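Acetylserotonin O-methyltransferase (Homo sapiens, PDB 4A6D) catalyses the last step of melatonin synthesis, transferring a methyl group from S-adenosylmethionine to the hydroxyl of N-acetylserotonin. Local coordinates at residues Leu250-His255 against Ala336-Ile341; Trp257-Cys262 against His318-Ser323; Arg312-Tyr317 against Phe329-Thr334. All coordinates share one frame; numbering follows the deposited sequence.

How the contacts relate
The three contacts lie in the SAM-binding methyltransferase domain, and contacts 2 and 3 are nested in the chain between the two segments of contact 1. Contact 1 is at the cofactor: it holds R252 of the SAM site and H255, the inferred proton donor/acceptor. Its centre is about 9 Å from that of contact 3 and about 14 Å from that of contact 2. Strands 339-344 and 329-332 are sheet neighbours and tie contact 1 to contact 3. Contacts 2 and 3 share helix 314-324 and a sulfate. R312 of contact 3 bridges all three: its NH2 pairs with D259 OD1 at 2.7 Å, and its NH1 probably hydrogen-bonds to L254 O at 3.0 Å.

Contact 1: residues Leu250-His255 against Ala336-Ile341. With SAM (S-adenosylmethionine), chain D.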
loop_
_atom_site.group_PDB
_atom_site.type_symbol
_atom_site.label_atom_id
_atom_site.label_comp_id
_atom_site.label_asym_id
_atom_site.label_seq_id
_atom_site.Cartn_x
_atom_site.Cartn_y
_atom_site.Cartn_z
ATOM N N LEU A 250 -24.878 15.427 -9.872
ATOM C CA LEU A 250 -23.847 14.556 -10.460
ATOM C C LEU A 250 -22.758 14.308 -9.406
ATOM O O LEU A 250 -21.846 15.135 -9.250
ATOM C CB LEU A 250 -23.230 15.133 -11.755
ATOM C CG LEU A 250 -24.032 15.104 -13.056
ATOM C CD1 LEU A 250 -23.292 15.867 -14.130
ATOM C CD2 LEU A 250 -24.228 13.694 -13.563
ATOM N N ALA A 251 -22.926 13.238 -8.593
ATOM C CA ALA A 251 -21.959 12.889 -7.523
ATOM C C ALA A 251 -21.077 11.764 -8.042
ATOM O O ALA A 251 -21.579 10.691 -8.397
ATOM C CB ALA A 251 -22.678 12.466 -6.248
ATOM N N ARG A 252 -19.768 12.052 -8.173
ATOM C CA ARG A 252 -18.747 11.127 -8.671
ATOM C C ARG A 252 -19.092 10.554 -10.047
ATOM O O ARG A 252 -18.881 9.372 -10.319
ATOM C CB ARG A 252 -18.428 10.025 -7.648
ATOM C CG ARG A 252 -17.711 10.518 -6.388
ATOM C CD ARG A 252 -18.357 9.846 -5.216
ATOM N NE ARG A 252 -17.471 8.904 -4.557
ATOM C CZ ARG A 252 -17.872 7.905 -3.776
ATOM N NH1 ARG A 252 -19.164 7.655 -3.616
ATOM N NH2 ARG A 252 -16.981 7.129 -3.172
ATOM N N VAL A 253 -19.631 11.397 -10.916
ATOM C CA VAL A 253 -19.939 10.955 -12.261
ATOM C C VAL A 253 -18.887 11.576 -13.166
ATOM O O VAL A 253 -18.201 10.854 -13.845
ATOM C CB VAL A 253 -21.405 11.311 -12.677
ATOM C CG1 VAL A 253 -21.617 11.110 -14.171
ATOM C CG2 VAL A 253 -22.416 10.510 -11.864
ATOM N N LEU A 254 -18.729 12.905 -13.133
ATOM C CA LEU A 254 -17.794 13.640 -13.997
ATOM C C LEU A 254 -16.332 13.157 -13.922
ATOM O O LEU A 254 -15.640 13.078 -14.939
ATOM C CB LEU A 254 -17.919 15.175 -13.746
ATOM C CG LEU A 254 -19.244 15.844 -14.161
ATOM C CD1 LEU A 254 -19.188 17.356 -13.962
ATOM C CD2 LEU A 254 -19.619 15.526 -15.625
ATOM N N HIS A 255 -15.880 12.782 -12.741
ATOM C CA HIS A 255 -14.501 12.306 -12.589
ATOM C C HIS A 255 -14.190 10.989 -13.341
ATOM O O HIS A 255 -13.014 10.694 -13.554
ATOM C CB HIS A 255 -14.073 12.285 -11.102
ATOM C CG HIS A 255 -14.605 11.124 -10.317
ATOM N ND1 HIS A 255 -13.999 10.712 -9.140
ATOM C CD2 HIS A 255 -15.654 10.307 -10.566
ATOM C CE1 HIS A 255 -14.687 9.654 -8.733
ATOM N NE2 HIS A 255 -15.705 9.394 -9.545
ATOM N N ALA A 336 -14.159 18.266 3.852
ATOM C CA ALA A 336 -14.274 16.814 3.748
ATOM C C ALA A 336 -13.688 16.307 2.422
ATOM O O ALA A 336 -13.112 17.097 1.673
ATOM C CB ALA A 336 -15.727 16.387 3.917
ATOM N N ILE A 337 -13.740 14.995 2.158
ATOM C CA ILE A 337 -13.203 14.515 0.891
ATOM C C ILE A 337 -14.010 15.157 -0.276
ATOM O O ILE A 337 -13.423 15.768 -1.176
ATOM C CB ILE A 337 -13.138 12.962 0.824
ATOM C CG1 ILE A 337 -12.144 12.415 1.886
ATOM C CG2 ILE A 337 -12.756 12.492 -0.577
ATOM C CD1 ILE A 337 -12.382 10.942 2.243
ATOM N N TYR A 338 -15.349 15.105 -0.180
ATOM C CA TYR A 338 -16.219 15.633 -1.224
ATOM C C TYR A 338 -16.728 17.038 -1.010
ATOM O O TYR A 338 -17.166 17.410 0.088
ATOM C CB TYR A 338 -17.299 14.627 -1.640
ATOM C CG TYR A 338 -16.667 13.374 -2.179
ATOM C CD1 TYR A 338 -16.161 13.330 -3.476
ATOM C CD2 TYR A 338 -16.405 12.286 -1.341
ATOM C CE1 TYR A 338 -15.458 12.213 -3.942
ATOM C CE2 TYR A 338 -15.773 11.138 -1.821
ATOM C CZ TYR A 338 -15.282 11.115 -3.115
ATOM O OH TYR A 338 -14.607 10.007 -3.569
ATOM N N ASP A 339 -16.596 17.836 -2.071
ATOM C CA ASP A 339 -17.034 19.229 -2.092
ATOM C C ASP A 339 -18.282 19.361 -2.952
ATOM O O ASP A 339 -18.707 18.389 -3.587
ATOM C CB ASP A 339 -15.887 20.148 -2.574
ATOM C CG ASP A 339 -14.601 19.986 -1.778
ATOM O OD1 ASP A 339 -14.592 20.361 -0.573
ATOM O OD2 ASP A 339 -13.596 19.511 -2.361
ATOM N N ALA A 340 -18.861 20.545 -2.992
ATOM C CA ALA A 340 -20.080 20.778 -3.794
ATOM C C ALA A 340 -19.920 21.961 -4.714
ATOM O O ALA A 340 -19.382 22.992 -4.311
ATOM C CB ALA A 340 -21.262 21.018 -2.870
ATOM N N ILE A 341 -20.386 21.808 -5.947
ATOM C CA ILE A 341 -20.465 22.859 -6.975
ATOM C C ILE A 341 -21.923 22.971 -7.394
ATOM O O ILE A 341 -22.550 21.950 -7.709
ATOM C CB ILE A 341 -19.623 22.527 -8.241
ATOM C CG1 ILE A 341 -18.131 22.617 -7.957
ATOM C CG2 ILE A 341 -20.038 23.431 -9.444
ATOM C CD1 ILE A 341 -17.360 21.879 -8.894
HETATM N N SAM D . -23.460 8.835 -7.497
HETATM C CA SAM D . -23.023 7.621 -6.773
HETATM C C SAM D . -22.081 7.823 -5.568
HETATM O O SAM D . -21.360 8.799 -5.566
HETATM O OXT SAM D . -22.016 7.022 -4.580
HETATM C CB SAM D . -22.466 6.676 -7.808
HETATM C CG SAM D . -21.136 7.141 -8.414
HETATM S SD SAM D . -20.548 5.833 -9.549
HETATM C CE SAM D . -18.874 6.297 -9.730
HETATM C "C5'" SAM D . -21.071 6.422 -11.192
HETATM C "C4'" SAM D . -22.528 5.963 -11.347
HETATM O "O4'" SAM D . -22.886 6.327 -12.668
HETATM C "C3'" SAM D . -22.687 4.398 -11.233
HETATM O "O3'" SAM D . -23.739 4.046 -10.317
HETATM C "C2'" SAM D . -22.949 3.981 -12.717
HETATM O "O2'" SAM D . -23.739 2.815 -12.952
HETATM C "C1'" SAM D . -23.652 5.242 -13.251
HETATM N N9 SAM D . -23.594 5.346 -14.724
HETATM C C8 SAM D . -22.470 5.157 -15.526
HETATM N N7 SAM D . -22.780 5.340 -16.774
HETATM C C5 SAM D . -24.142 5.601 -16.877
HETATM C C6 SAM D . -25.051 5.851 -17.923
HETATM N N6 SAM D . -24.582 5.930 -19.191
HETATM N N1 SAM D . -26.373 6.118 -17.627
HETATM C C2 SAM D . -26.841 6.040 -16.373
HETATM N N3 SAM D . -25.999 5.791 -15.360
HETATM C C4 SAM D . -24.673 5.629 -15.545
#
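The cofactor pocket of this class I methyltransferase is lined by R252, whose side chain meets the ring of Y338. A251 ends strand 247-251 and R252 follows it; both hold the amino-acid end of SAM. The SAM amino nitrogen N donates to A251 O at 2.8 Å. R252 NH1 donates to the SAM carboxylate atom O at 3.2 Å, with an N-H...O angle of 159°. The other carboxylate oxygen, OXT, lies at the guanidinium edge, 3.1 Å from NH1. The bend of R252 at chi2 (136°) lays CD over a face of the Y338 ring, and the bend at chi3 brings NE to 3.2 Å from Y338 OH. CD lies 4.2 Å from the ring centroid, a CH-pi contact. R252 CG sits 3.7 Å from Y338 CE1. The guanidinium is not stacked on the ring: the two planes are 62° apart. I337 CG2 packs on the opposite face. NH1 has a second acceptor in L160 O, which helps fix the charged group beside the SAM carboxylate. H255 presents the edge of its ring to SAM CE, the methyl that is transferred, and its ND1 bonds E311. Strand 278-283 runs between strands 247-251 and 339-344 in the sheet, so this contact joins their ends across it. Helix 164-173 lies against R252 through W164 and against Y338 through V171, and helix 294-305 adds Y299.

Contact 2: residues Trp257-Cys262 against His318-Ser323. With ZN (zinc ion), chain C; SO4 (sulfate ion), chain E.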
loop_
_atom_site.group_PDB
_atom_site.type_symbol
_atom_site.label_atom_id
_atom_site.label_comp_id
_atom_site.label_asym_id
_atom_site.label_seq_id
_atom_site.Cartn_x
_atom_site.Cartn_y
_atom_site.Cartn_z
ATOM N N TRP A 257 -14.939 10.328 -16.467
ATOM C CA TRP A 257 -14.824 10.601 -17.888
ATOM C C TRP A 257 -13.930 11.754 -18.251
ATOM O O TRP A 257 -13.737 12.669 -17.459
ATOM C CB TRP A 257 -16.228 10.881 -18.466
ATOM C CG TRP A 257 -17.337 9.971 -18.001
ATOM C CD1 TRP A 257 -18.371 10.296 -17.167
ATOM C CD2 TRP A 257 -17.537 8.598 -18.377
ATOM N NE1 TRP A 257 -19.220 9.218 -17.023
ATOM C CE2 TRP A 257 -18.714 8.153 -17.731
ATOM C CE3 TRP A 257 -16.860 7.712 -19.239
ATOM C CZ2 TRP A 257 -19.221 6.854 -17.906
ATOM C CZ3 TRP A 257 -17.374 6.427 -19.436
ATOM C CH2 TRP A 257 -18.539 6.009 -18.773
ATOM N N ALA A 258 -13.469 11.753 -19.495
ATOM C CA ALA A 258 -12.672 12.803 -20.105
ATOM C C ALA A 258 -13.580 14.022 -20.439
ATOM O O ALA A 258 -14.816 13.913 -20.429
ATOM C CB ALA A 258 -12.005 12.267 -21.363
ATOM N N ASP A 259 -12.970 15.192 -20.699
ATOM C CA ASP A 259 -13.695 16.433 -21.002
ATOM C C ASP A 259 -14.818 16.358 -22.008
ATOM O O ASP A 259 -15.902 16.884 -21.738
ATOM C CB ASP A 259 -12.730 17.581 -21.318
ATOM C CG ASP A 259 -11.976 18.092 -20.104
ATOM O OD1 ASP A 259 -11.990 17.404 -19.056
ATOM O OD2 ASP A 259 -11.360 19.172 -20.201
ATOM N N GLY A 260 -14.568 15.730 -23.155
ATOM C CA GLY A 260 -15.553 15.597 -24.242
ATOM C C GLY A 260 -16.815 14.851 -23.853
ATOM O O GLY A 260 -17.902 15.304 -24.160
ATOM N N LYS A 261 -16.678 13.708 -23.165
ATOM C CA LYS A 261 -17.788 12.901 -22.631
ATOM C C LYS A 261 -18.531 13.732 -21.569
ATOM O O LYS A 261 -19.761 13.734 -21.567
ATOM C CB LYS A 261 -17.244 11.612 -21.986
ATOM C CG LYS A 261 -17.446 10.366 -22.794
ATOM C CD LYS A 261 -18.274 9.358 -22.028
ATOM C CE LYS A 261 -18.270 7.994 -22.666
ATOM N NZ LYS A 261 -19.354 7.131 -22.123
ATOM N N CYS A 262 -17.791 14.444 -20.675
ATOM C CA CYS A 262 -18.388 15.329 -19.655
ATOM C C CYS A 262 -19.203 16.386 -20.325
ATOM O O CYS A 262 -20.351 16.580 -19.942
ATOM C CB CYS A 262 -17.321 15.956 -18.759
ATOM S SG CYS A 262 -16.558 14.797 -17.602
ATOM N N HIS A 318 -15.613 24.837 -13.808
ATOM C CA HIS A 318 -16.205 26.080 -14.290
ATOM C C HIS A 318 -16.166 26.149 -15.807
ATOM O O HIS A 318 -17.192 26.465 -16.376
ATOM C CB HIS A 318 -15.530 27.325 -13.652
ATOM C CG HIS A 318 -16.316 28.595 -13.809
ATOM N ND1 HIS A 318 -15.898 29.783 -13.215
ATOM C CD2 HIS A 318 -17.481 28.826 -14.460
ATOM C CE1 HIS A 318 -16.812 30.687 -13.523
ATOM N NE2 HIS A 318 -17.783 30.162 -14.278
ATOM N N MET A 319 -14.999 25.858 -16.462
ATOM C CA MET A 319 -14.935 25.910 -17.922
ATOM C C MET A 319 -15.970 24.935 -18.483
ATOM O O MET A 319 -16.765 25.355 -19.329
ATOM C CB MET A 319 -13.519 25.630 -18.466
ATOM C CG MET A 319 -12.473 26.601 -17.938
ATOM S SD MET A 319 -11.418 27.403 -19.173
ATOM C CE MET A 319 -9.755 26.942 -18.531
ATOM N N LEU A 320 -16.015 23.666 -17.965
ATOM C CA LEU A 320 -16.961 22.626 -18.382
ATOM C C LEU A 320 -18.408 23.053 -18.248
ATOM O O LEU A 320 -19.141 22.980 -19.236
ATOM C CB LEU A 320 -16.698 21.268 -17.684
ATOM C CG LEU A 320 -15.448 20.487 -18.119
ATOM C CD1 LEU A 320 -15.199 19.288 -17.208
ATOM C CD2 LEU A 320 -15.568 19.975 -19.541
ATOM N N LEU A 321 -18.811 23.528 -17.051
ATOM C CA LEU A 321 -20.190 23.972 -16.808
ATOM C C LEU A 321 -20.549 25.231 -17.586
ATOM O O LEU A 321 -21.656 25.329 -18.114
ATOM C CB LEU A 321 -20.479 24.154 -15.310
ATOM C CG LEU A 321 -20.560 22.845 -14.517
ATOM C CD1 LEU A 321 -20.414 23.098 -13.040
ATOM C CD2 LEU A 321 -21.857 22.118 -14.791
ATOM N N SER A 322 -19.607 26.173 -17.694
ATOM C CA SER A 322 -19.855 27.400 -18.446
ATOM C C SER A 322 -20.047 27.121 -19.953
ATOM O O SER A 322 -20.866 27.767 -20.570
ATOM C CB SER A 322 -18.726 28.399 -18.216
ATOM O OG SER A 322 -19.094 29.653 -18.751
ATOM N N SER A 323 -19.295 26.157 -20.537
ATOM C CA SER A 323 -19.385 25.837 -21.965
ATOM C C SER A 323 -20.705 25.167 -22.318
ATOM O O SER A 323 -21.183 25.329 -23.440
ATOM C CB SER A 323 -18.232 24.932 -22.389
ATOM O OG SER A 323 -17.166 25.713 -22.903
HETATM ZN ZN ZN C . -13.129 28.552 -19.865
HETATM S S SO4 E . -20.624 32.541 -14.387
HETATM O O1 SO4 E . -19.751 33.325 -13.500
HETATM O O2 SO4 E . -20.940 31.291 -13.706
HETATM O O3 SO4 E . -21.876 33.272 -14.736
HETATM O O4 SO4 E . -19.900 32.231 -15.633
#
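Two helices of the Rossmann-like methyltransferase domain, 259-272 and 314-324, meet here through one leucine, L320, set against the first turn of helix 259-272. D259 and L320 have the closest CA atoms, 7.5 Å apart. L320 CD2 rests on D259, 3.8 Å from its backbone O and 4.1 Å from its CG. L320 CD1 reaches C262 CB at 4.2 Å and also skirts D259 OD1. The D259 and L320 side chains cross at about a right angle. A258 is the N-cap residue, and its O accepts from C262 N at 3.0 Å. On other sides of helix 314-324, M319 SD lies 2.2 Å from a zinc ion in one of two modelled conformers, so that bond is less certain. H318 NE2 donates to sulfate O4, which lies in the ring plane at 3.3 Å. The sulfate is probably from the crystallisation liquor. The leucine methyls thus meet an apolar C262 CB and the polar backbone and carboxylate of D259, by van der Waals contact only. That carboxylate is taken up by R312, in a salt bridge to OD1, and by H316, in a hydrogen bond to OD2. The two partners probably favour the charged form of D259 and fix its rotation beside the leucine.

Contact 3: residues Arg312-Tyr317 against Phe329-Thr334; sequences RTPTHY and FQFKKT. With SO4 (sulfate ion), chain E.
F329 starts strand 329-332 and reaches P314 and Y317 in the first turn of helix 314-324. Its CB lies 3.4 Å from sulfate O2, which also accepts from F329 N at 2.8 Å in a nearly straight bond (172°). CG is anti to the backbone N (chi1 175°), and this sends the ring to the helix. F329 CE1 and CE2 are each 3.8 Å from P314 O, and CE2 also meets Y317, 4.0 Å from its C. CZ, the tip, comes 3.2 Å from P314 O, which approaches the ring obliquely. The ring also stacks on H318 of the same helix. A serine in place of F329 would probably lose that stack, open a gap beside Y317 and leave P314 O without its ring neighbour. Two residues on, F331 turns the face of its ring to P314. P314 CB lies 4.0 Å from the F331 ring centroid, 16° off the normal, a CH-pi contact, and P314 CG lies 4.1 Å from F331 CZ. T313 is the N-cap: its OG1 accepts from H316 N. The contact packs helix 314-324 on strand 329-332, one of the two edge strands of the sheet within this chain. I341 of the adjoining strand 339-344 touches Y317, F329 and F331, and V281 of strand 278-283 lies against Y317.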
loop_
_atom_site.group_PDB
_atom_site.type_symbol
_atom_site.label_atom_id
_atom_site.label_comp_id
_atom_site.label_asym_id
_atom_site.label_seq_id
_atom_site.Cartn_x
_atom_site.Cartn_y
_atom_site.Cartn_z
ATOM N N ARG A 312 -10.560 17.234 -10.860
ATOM C CA ARG A 312 -10.389 18.557 -11.483
ATOM C C ARG A 312 -10.410 19.676 -10.479
ATOM O O ARG A 312 -10.911 19.494 -9.373
ATOM C CB ARG A 312 -11.450 18.790 -12.605
ATOM C CG ARG A 312 -11.401 17.763 -13.760
ATOM C CD ARG A 312 -12.660 17.826 -14.612
ATOM N NE ARG A 312 -12.539 17.153 -15.905
ATOM C CZ ARG A 312 -12.980 15.924 -16.173
ATOM N NH1 ARG A 312 -13.525 15.180 -15.218
ATOM N NH2 ARG A 312 -12.877 15.430 -17.394
ATOM N N THR A 313 -9.875 20.844 -10.878
ATOM C CA THR A 313 -9.870 22.096 -10.109
ATOM C C THR A 313 -11.203 22.822 -10.281
ATOM O O THR A 313 -11.883 22.634 -11.312
ATOM C CB THR A 313 -8.719 23.042 -10.562
ATOM O OG1 THR A 313 -8.981 23.542 -11.874
ATOM C CG2 THR A 313 -7.302 22.392 -10.454
ATOM N N PRO A 314 -11.559 23.733 -9.327
ATOM C CA PRO A 314 -12.798 24.516 -9.477
ATOM C C PRO A 314 -12.937 25.227 -10.838
ATOM O O PRO A 314 -14.019 25.221 -11.457
ATOM C CB PRO A 314 -12.696 25.510 -8.326
ATOM C CG PRO A 314 -11.952 24.790 -7.294
ATOM C CD PRO A 314 -10.880 24.081 -8.056
ATOM N N THR A 315 -11.825 25.823 -11.313
ATOM C CA THR A 315 -11.755 26.525 -12.597
ATOM C C THR A 315 -12.078 25.554 -13.763
ATOM O O THR A 315 -12.783 25.931 -14.699
ATOM C CB THR A 315 -10.372 27.183 -12.710
ATOM O OG1 THR A 315 -10.284 28.252 -11.760
ATOM C CG2 THR A 315 -10.088 27.724 -14.073
ATOM N N HIS A 316 -11.550 24.303 -13.688
ATOM C CA HIS A 316 -11.774 23.278 -14.703
ATOM C C HIS A 316 -13.255 22.912 -14.780
ATOM O O HIS A 316 -13.810 22.888 -15.882
ATOM C CB HIS A 316 -10.890 22.060 -14.451
ATOM C CG HIS A 316 -10.758 21.120 -15.622
ATOM N ND1 HIS A 316 -9.803 20.121 -15.628
ATOM C CD2 HIS A 316 -11.471 21.051 -16.780
ATOM C CE1 HIS A 316 -9.955 19.487 -16.780
ATOM N NE2 HIS A 316 -10.951 20.011 -17.502
ATOM N N TYR A 317 -13.912 22.702 -13.619
ATOM C CA TYR A 317 -15.357 22.422 -13.541
ATOM C C TYR A 317 -16.141 23.616 -14.035
ATOM O O TYR A 317 -17.151 23.424 -14.707
ATOM C CB TYR A 317 -15.804 22.038 -12.129
ATOM C CG TYR A 317 -15.439 20.617 -11.737
ATOM C CD1 TYR A 317 -16.059 19.524 -12.338
ATOM C CD2 TYR A 317 -14.486 20.366 -10.749
ATOM C CE1 TYR A 317 -15.758 18.220 -11.952
ATOM C CE2 TYR A 317 -14.177 19.062 -10.354
ATOM C CZ TYR A 317 -14.821 17.993 -10.955
ATOM O OH TYR A 317 -14.520 16.706 -10.593
ATOM N N PHE A 329 -21.880 30.036 -11.367
ATOM C CA PHE A 329 -20.986 29.016 -10.819
ATOM C C PHE A 329 -20.511 29.429 -9.424
ATOM O O PHE A 329 -20.078 30.576 -9.214
ATOM C CB PHE A 329 -19.784 28.802 -11.753
ATOM C CG PHE A 329 -18.724 27.854 -11.224
ATOM C CD1 PHE A 329 -17.670 28.325 -10.435
ATOM C CD2 PHE A 329 -18.763 26.498 -11.530
ATOM C CE1 PHE A 329 -16.698 27.453 -9.948
ATOM C CE2 PHE A 329 -17.806 25.630 -11.007
ATOM C CZ PHE A 329 -16.779 26.116 -10.227
ATOM N N GLN A 330 -20.626 28.495 -8.475
ATOM C CA GLN A 330 -20.224 28.633 -7.062
ATOM C C GLN A 330 -19.792 27.242 -6.623
ATOM O O GLN A 330 -20.344 26.244 -7.096
ATOM C CB GLN A 330 -21.412 29.074 -6.180
ATOM C CG GLN A 330 -21.808 30.552 -6.292
ATOM C CD GLN A 330 -23.294 30.811 -6.212
ATOM O OE1 GLN A 330 -24.051 30.129 -5.511
ATOM N NE2 GLN A 330 -23.747 31.838 -6.932
ATOM N N PHE A 331 -18.774 27.171 -5.781
ATOM C CA PHE A 331 -18.286 25.919 -5.212
ATOM C C PHE A 331 -18.133 26.163 -3.715
ATOM O O PHE A 331 -18.009 27.315 -3.296
ATOM C CB PHE A 331 -16.959 25.462 -5.852
ATOM C CG PHE A 331 -15.726 26.254 -5.468
ATOM C CD1 PHE A 331 -15.352 27.385 -6.185
ATOM C CD2 PHE A 331 -14.910 25.840 -4.412
ATOM C CE1 PHE A 331 -14.177 28.082 -5.862
ATOM C CE2 PHE A 331 -13.759 26.561 -4.065
ATOM C CZ PHE A 331 -13.393 27.669 -4.798
ATOM N N LYS A 332 -18.192 25.101 -2.915
ATOM C CA LYS A 332 -18.028 25.208 -1.473
ATOM C C LYS A 332 -17.094 24.098 -1.049
ATOM O O LYS A 332 -17.368 22.928 -1.368
ATOM C CB LYS A 332 -19.376 25.104 -0.735
ATOM C CG LYS A 332 -20.363 26.262 -0.989
ATOM C CD LYS A 332 -20.137 27.496 -0.100
ATOM C CE LYS A 332 -20.832 28.748 -0.598
ATOM N NZ LYS A 332 -22.293 28.724 -0.328
ATOM N N LYS A 333 -15.956 24.461 -0.426
ATOM C CA LYS A 333 -14.995 23.485 0.100
ATOM C C LYS A 333 -15.500 23.129 1.499
ATOM O O LYS A 333 -15.569 24.004 2.369
ATOM C CB LYS A 333 -13.529 24.003 0.096
ATOM C CG LYS A 333 -12.776 23.580 -1.182
ATOM C CD LYS A 333 -11.295 23.228 -0.933
ATOM C CE LYS A 333 -10.695 22.377 -2.045
ATOM N NZ LYS A 333 -9.472 21.609 -1.636
ATOM N N THR A 334 -15.953 21.871 1.672
ATOM C CA THR A 334 -16.577 21.347 2.900
ATOM C C THR A 334 -15.624 21.035 4.047
ATOM O O THR A 334 -16.075 20.903 5.196
ATOM C CB THR A 334 -17.366 20.060 2.591
ATOM O OG1 THR A 334 -16.455 19.085 2.075
ATOM C CG2 THR A 334 -18.572 20.293 1.646
HETATM S S SO4 E . -20.624 32.541 -14.387
HETATM O O1 SO4 E . -19.751 33.325 -13.500
HETATM O O2 SO4 E . -20.940 31.291 -13.706
HETATM O O3 SO4 E . -21.876 33.272 -14.736
HETATM O O4 SO4 E . -19.900 32.231 -15.633
#